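Local coordinates for substrate binding periplasmic protein (Ralstonia solanacearum, PDB 3LOP) that probably serves as the periplasmic receptor of an amino-acid transport system, holding a leucine molecule in the cleft between its two alpha/beta lobes, at residues A[36-41]-A[273-278]; A[31-36]-A[45-50]. All coordinates share one frame; numbering follows the deposited sequence.

Interaction 1: residues A[36-41]-A[273-278]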
loop_
_atom_site.group_PDB
_atom_site.type_symbol
_atom_site.label_atom_id
_atom_site.label_comp_id
_atom_site.label_asym_id
_atom_site.label_seq_id
_atom_site.Cartn_x
_atom_site.Cartn_y
_atom_site.Cartn_z
ATOM N N LEU A 36 4.250 -16.206 -13.927
ATOM C CA LEU A 36 3.057 -16.866 -14.441
ATOM C C LEU A 36 3.283 -17.260 -15.900
ATOM O O LEU A 36 2.934 -18.367 -16.319
ATOM C CB LEU A 36 1.855 -15.926 -14.333
ATOM C CG LEU A 36 0.506 -16.449 -14.828
ATOM C CD1 LEU A 36 0.080 -17.645 -13.992
ATOM C CD2 LEU A 36 -0.529 -15.337 -14.741
ATOM N N ASN A 37 3.860 -16.347 -16.675
ATOM C CA ASN A 37 4.134 -16.640 -18.068
ATOM C C ASN A 37 5.163 -17.770 -18.188
ATOM O O ASN A 37 5.044 -18.632 -19.020
ATOM C CB ASN A 37 4.607 -15.387 -18.827
ATOM C CG ASN A 37 3.475 -14.397 -19.101
ATOM O OD1 ASN A 37 2.305 -14.778 -19.193
ATOM N ND2 ASN A 37 3.829 -13.122 -19.252
ATOM N N LEU A 38 6.181 -17.804 -17.353
ATOM C CA LEU A 38 7.126 -18.908 -17.478
ATOM C C LEU A 38 6.428 -20.252 -17.246
ATOM O O LEU A 38 6.845 -21.292 -17.769
ATOM C CB LEU A 38 8.248 -18.756 -16.463
ATOM C CG LEU A 38 9.335 -17.717 -16.707
ATOM C CD1 LEU A 38 10.347 -17.801 -15.575
ATOM C CD2 LEU A 38 10.016 -17.981 -18.043
ATOM N N ASN A 39 5.363 -20.219 -16.451
ATOM C CA ASN A 39 4.614 -21.419 -16.113
ATOM C C ASN A 39 3.463 -21.717 -17.059
ATOM O O ASN A 39 2.624 -22.558 -16.763
ATOM C CB ASN A 39 4.082 -21.316 -14.682
ATOM C CG ASN A 39 5.142 -21.631 -13.645
ATOM O OD1 ASN A 39 5.423 -22.795 -13.371
ATOM N ND2 ASN A 39 5.747 -20.593 -13.073
ATOM N N GLY A 40 3.402 -21.032 -18.193
ATOM C CA GLY A 40 2.321 -21.331 -19.114
ATOM C C GLY A 40 1.244 -20.276 -19.266
ATOM O O GLY A 40 0.348 -20.427 -20.099
ATOM N N GLY A 41 1.331 -19.208 -18.474
ATOM C CA GLY A 41 0.367 -18.122 -18.566
ATOM C C GLY A 41 -0.978 -18.497 -18.023
ATOM O O GLY A 41 -1.065 -19.299 -17.103
ATOM N N ALA A 273 14.065 -16.016 -8.562
ATOM C CA ALA A 273 15.154 -16.841 -9.072
ATOM C C ALA A 273 14.843 -17.424 -10.449
ATOM O O ALA A 273 15.683 -17.389 -11.349
ATOM C CB ALA A 273 15.470 -17.963 -8.083
ATOM N N ALA A 274 13.634 -17.946 -10.620
ATOM C CA ALA A 274 13.241 -18.541 -11.892
ATOM C C ALA A 274 13.227 -17.539 -13.043
ATOM O O ALA A 274 13.671 -17.845 -14.154
ATOM C CB ALA A 274 11.867 -19.193 -11.755
ATOM N N VAL A 275 12.704 -16.346 -12.780
ATOM C CA VAL A 275 12.622 -15.301 -13.794
ATOM C C VAL A 275 13.978 -14.646 -14.026
ATOM O O VAL A 275 14.268 -14.172 -15.125
ATOM C CB VAL A 275 11.590 -14.222 -13.380
ATOM C CG1 VAL A 275 11.666 -13.021 -14.312
ATOM C CG2 VAL A 275 10.191 -14.817 -13.402
ATOM N N GLY A 276 14.810 -14.639 -12.991
ATOM C CA GLY A 276 16.119 -14.025 -13.099
ATOM C C GLY A 276 16.004 -12.525 -12.918
ATOM O O GLY A 276 16.773 -11.755 -13.496
ATOM N N ALA A 277 15.029 -12.112 -12.113
ATOM C CA ALA A 277 14.790 -10.699 -11.837
ATOM C C ALA A 277 15.750 -10.210 -10.756
ATOM O O ALA A 277 15.348 -9.943 -9.622
ATOM C CB ALA A 277 13.344 -10.497 -11.392
ATOM N N LYS A 278 17.024 -10.092 -11.117
ATOM C CA LYS A 278 18.048 -9.653 -10.181
ATOM C C LYS A 278 17.800 -8.237 -9.671
ATOM O O LYS A 278 18.181 -7.895 -8.552
ATOM C CB LYS A 278 19.428 -9.729 -10.840
ATOM C CG LYS A 278 20.581 -9.435 -9.894
ATOM C CD LYS A 278 20.601 -10.419 -8.733
ATOM C CE LYS A 278 21.673 -10.056 -7.719
ATOM N NZ LYS A 278 23.015 -10.000 -8.352
#
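Leu38 meets Ala274 and Val275 where two helices, 19-38 and 263-275, end beside each other on the surface of a periplasmic binding protein lobe, each closed by a Schellman motif. The contact is small, 96 Å² summed over both sides, and rests on a single methyl, Leu38 CD1. Along the second segment, Ala273 comes first, its carbonyl taking the N-H of Gly276 in the helix-ending motif. Ala274 follows with its CB directed at the partner helix, 4.3 Å from Leu38 CD1, while its carbonyl O lies 3.6 Å from the same methyl, a van der Waals approach. At Val275 the branching matters: with CG1 opposite the backbone N (chi1 171°), CG2 falls beside that N and is the branch that reaches Leu38. Gly276, at positive phi, is the C-prime residue, and Ala277 then turns inward to touch Leu31 of helix 19-38.

In 36-41, Gly40 plays the same C-prime part: Gly41 N bonds to Leu36 O at 2.8 Å and Gly40 N to Asn37 O at 3.0 Å. The backbone angles of Gly40 bring the position of a CB up against the carbonyl O of Asn39, which suits glycine. Leu38 stretches out from this last turn, CG beside its own N (chi1 -75°) and chi2 extended at -178°, which brings CD1 to 3.7 Å from Val275 CG2.

Interaction 2: residues A[31-36]-A[45-50]. With EDO (1,2-ethanediol), chain C.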
loop_
_atom_site.group_PDB
_atom_site.type_symbol
_atom_site.label_atom_id
_atom_site.label_comp_id
_atom_site.label_asym_id
_atom_site.label_seq_id
_atom_site.Cartn_x
_atom_site.Cartn_y
_atom_site.Cartn_z
ATOM N N LEU A 31 7.036 -9.172 -11.674
ATOM C CA LEU A 31 7.639 -10.441 -11.296
ATOM C C LEU A 31 6.592 -11.546 -11.322
ATOM O O LEU A 31 6.827 -12.623 -11.877
ATOM C CB LEU A 31 8.254 -10.358 -9.895
ATOM C CG LEU A 31 8.809 -11.683 -9.358
ATOM C CD1 LEU A 31 9.937 -12.180 -10.248
ATOM C CD2 LEU A 31 9.302 -11.490 -7.931
ATOM N N TYR A 32 5.433 -11.290 -10.722
ATOM C CA TYR A 32 4.410 -12.321 -10.711
ATOM C C TYR A 32 3.968 -12.707 -12.117
ATOM O O TYR A 32 3.852 -13.891 -12.432
ATOM C CB TYR A 32 3.178 -11.904 -9.907
ATOM C CG TYR A 32 2.205 -13.054 -9.833
ATOM C CD1 TYR A 32 2.474 -14.156 -9.017
ATOM C CD2 TYR A 32 1.108 -13.119 -10.690
ATOM C CE1 TYR A 32 1.686 -15.299 -9.068
ATOM C CE2 TYR A 32 0.312 -14.259 -10.749
ATOM C CZ TYR A 32 0.611 -15.345 -9.940
ATOM O OH TYR A 32 -0.141 -16.494 -10.033
ATOM N N PHE A 33 3.716 -11.719 -12.968
ATOM C CA PHE A 33 3.277 -12.034 -14.318
ATOM C C PHE A 33 4.357 -12.725 -15.145
ATOM O O PHE A 33 4.048 -13.613 -15.934
ATOM C CB PHE A 33 2.754 -10.776 -15.018
ATOM C CG PHE A 33 1.442 -10.281 -14.461
ATOM C CD1 PHE A 33 0.398 -11.170 -14.220
ATOM C CD2 PHE A 33 1.251 -8.934 -14.177
ATOM C CE1 PHE A 33 -0.817 -10.724 -13.702
ATOM C CE2 PHE A 33 0.037 -8.480 -13.658
ATOM C CZ PHE A 33 -0.994 -9.376 -13.420
ATOM N N ASP A 34 5.619 -12.341 -14.967
ATOM C CA ASP A 34 6.694 -13.005 -15.706
ATOM C C ASP A 34 6.757 -14.463 -15.253
ATOM O O ASP A 34 6.953 -15.366 -16.056
ATOM C CB ASP A 34 8.052 -12.340 -15.442
ATOM C CG ASP A 34 8.214 -11.021 -16.173
ATOM O OD1 ASP A 34 7.494 -10.792 -17.168
ATOM O OD2 ASP A 34 9.083 -10.218 -15.765
ATOM N N TRP A 35 6.586 -14.672 -13.951
ATOM C CA TRP A 35 6.598 -16.002 -13.337
ATOM C C TRP A 35 5.427 -16.822 -13.881
ATOM O O TRP A 35 5.591 -17.984 -14.275
ATOM C CB TRP A 35 6.509 -15.811 -11.818
ATOM C CG TRP A 35 6.156 -17.000 -10.958
ATOM C CD1 TRP A 35 5.111 -17.070 -10.081
ATOM C CD2 TRP A 35 6.925 -18.199 -10.754
ATOM N NE1 TRP A 35 5.183 -18.219 -9.338
ATOM C CE2 TRP A 35 6.285 -18.935 -9.729
ATOM C CE3 TRP A 35 8.091 -18.722 -11.333
ATOM C CZ2 TRP A 35 6.770 -20.163 -9.267
ATOM C CZ3 TRP A 35 8.573 -19.948 -10.870
ATOM C CH2 TRP A 35 7.912 -20.651 -9.847
ATOM N N LEU A 36 4.250 -16.206 -13.927
ATOM C CA LEU A 36 3.057 -16.866 -14.441
ATOM C C LEU A 36 3.283 -17.260 -15.900
ATOM O O LEU A 36 2.934 -18.367 -16.319
ATOM C CB LEU A 36 1.855 -15.926 -14.333
ATOM C CG LEU A 36 0.506 -16.449 -14.828
ATOM C CD1 LEU A 36 0.080 -17.645 -13.992
ATOM C CD2 LEU A 36 -0.529 -15.337 -14.741
ATOM N N GLU A 45 -2.653 -18.380 -22.430
ATOM C CA GLU A 45 -2.498 -17.015 -22.911
ATOM C C GLU A 45 -1.425 -16.248 -22.144
ATOM O O GLU A 45 -1.272 -16.418 -20.936
ATOM C CB GLU A 45 -3.835 -16.273 -22.827
ATOM C CG GLU A 45 -4.950 -16.934 -23.624
ATOM C CD GLU A 45 -6.223 -16.111 -23.648
ATOM O OE1 GLU A 45 -6.214 -15.017 -24.251
ATOM O OE2 GLU A 45 -7.232 -16.558 -23.062
ATOM N N THR A 46 -0.683 -15.414 -22.867
ATOM C CA THR A 46 0.386 -14.599 -22.293
ATOM C C THR A 46 -0.197 -13.345 -21.660
ATOM O O THR A 46 -1.057 -12.690 -22.248
ATOM C CB THR A 46 1.385 -14.103 -23.367
ATOM O OG1 THR A 46 1.925 -15.204 -24.090
ATOM C CG2 THR A 46 2.534 -13.366 -22.726
ATOM N N ILE A 47 0.283 -13.002 -20.470
ATOM C CA ILE A 47 -0.182 -11.797 -19.801
ATOM C C ILE A 47 0.831 -10.693 -20.077
ATOM O O ILE A 47 2.037 -10.901 -19.954
ATOM C CB ILE A 47 -0.292 -11.996 -18.275
ATOM C CG1 ILE A 47 -1.231 -13.164 -17.967
ATOM C CG2 ILE A 47 -0.793 -10.711 -17.619
ATOM C CD1 ILE A 47 -2.634 -13.005 -18.530
ATOM N N ARG A 48 0.338 -9.528 -20.479
ATOM C CA ARG A 48 1.213 -8.398 -20.748
ATOM C C ARG A 48 0.878 -7.278 -19.781
ATOM O O ARG A 48 -0.260 -6.816 -19.730
ATOM C CB ARG A 48 1.036 -7.886 -22.181
ATOM C CG ARG A 48 1.949 -6.705 -22.496
ATOM C CD ARG A 48 1.696 -6.089 -23.865
ATOM N NE ARG A 48 0.380 -5.466 -23.961
ATOM C CZ ARG A 48 0.068 -4.516 -24.835
ATOM N NH1 ARG A 48 0.980 -4.075 -25.690
ATOM N NH2 ARG A 48 -1.155 -4.004 -24.855
ATOM N N LEU A 49 1.870 -6.856 -19.006
ATOM C CA LEU A 49 1.683 -5.765 -18.058
ATOM C C LEU A 49 2.301 -4.512 -18.650
ATOM O O LEU A 49 3.480 -4.501 -19.004
ATOM C CB LEU A 49 2.354 -6.082 -16.721
ATOM C CG LEU A 49 2.418 -4.919 -15.723
ATOM C CD1 LEU A 49 1.013 -4.481 -15.330
ATOM C CD2 LEU A 49 3.200 -5.352 -14.492
ATOM N N VAL A 50 1.495 -3.462 -18.767
ATOM C CA VAL A 50 1.956 -2.190 -19.304
ATOM C C VAL A 50 1.896 -1.180 -18.165
ATOM O O VAL A 50 0.858 -1.016 -17.525
ATOM C CB VAL A 50 1.052 -1.713 -20.464
ATOM C CG1 VAL A 50 1.614 -0.439 -21.077
ATOM C CG2 VAL A 50 0.942 -2.803 -21.521
HETATM C C1 EDO C . 4.515 -9.519 -17.804
HETATM O O1 EDO C . 5.253 -8.687 -16.906
HETATM C C2 EDO C . 4.937 -9.223 -19.237
HETATM O O2 EDO C . 4.492 -7.918 -19.599
#
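Phe33 projects from helix 31-36 between Ile47 and Leu49, the two strand side chains whose CB atoms point at the helix, as alternation along a strand requires. The segments run nearly antiparallel (161°, axes 8.6 Å apart), the return half of a beta-alpha-beta unit. Ile47 CG2 is the bump on the ring: it sits over one face, 3.9 Å from the centroid and 22° off the normal, a CH-pi contact displaced toward CD1. The ring's CD2 side meets Leu49 CB obliquely at 4.0 Å. Ile47 divides its branches: CG2, opposite the backbone N, takes the phenyl face, while CG1 turns to Leu36 CD2 at 4.0 Å, fitting between the two helix side chains.

Beside this apolar patch lies a 1,2-ethanediol, probably from the crystallisation liquor. Its O1 donates to Asp34 OD1 at 3.1 Å, and Leu49 N gives its O2 a fairly straight bond (2.9 Å, 166°), so the diol bridges helix and strand; C1 packs on Phe33 CB.

Strand 47-53 is an outermost strand of its parallel sheet, and strand 6-12 pairs with it, lending Ile6 to Ile47 and Val8 to Leu49. Helix 284-303 reaches Phe33 through Ala293, and helix 263-275 packs on Leu31 and Trp35.

Overall arrangement
Helix 19-38 carries both contacts, whose centres are 8 Å apart. Interaction 2 sets it on the sheet, whereas interaction 1 joins its C-terminal end to helix 263-275; Leu36 belongs to both ranges. Direct links connect them: Asn37 ND2 makes a probable hydrogen bond to Ile47 O at 2.9 Å, and Ala274 CB packs on Trp35 CZ3 at 3.5 Å. Helix 19-38 is thus held between strand 47-53 and a helix more than 200 residues later in the chain. The two contacts lie on the same side of the chain's centre, their own centres about 24 Å (interaction 1) and 21 Å (interaction 2) from it, and neither includes a leucine-pocket residue; Gln18, which does line it, immediately precedes this helix.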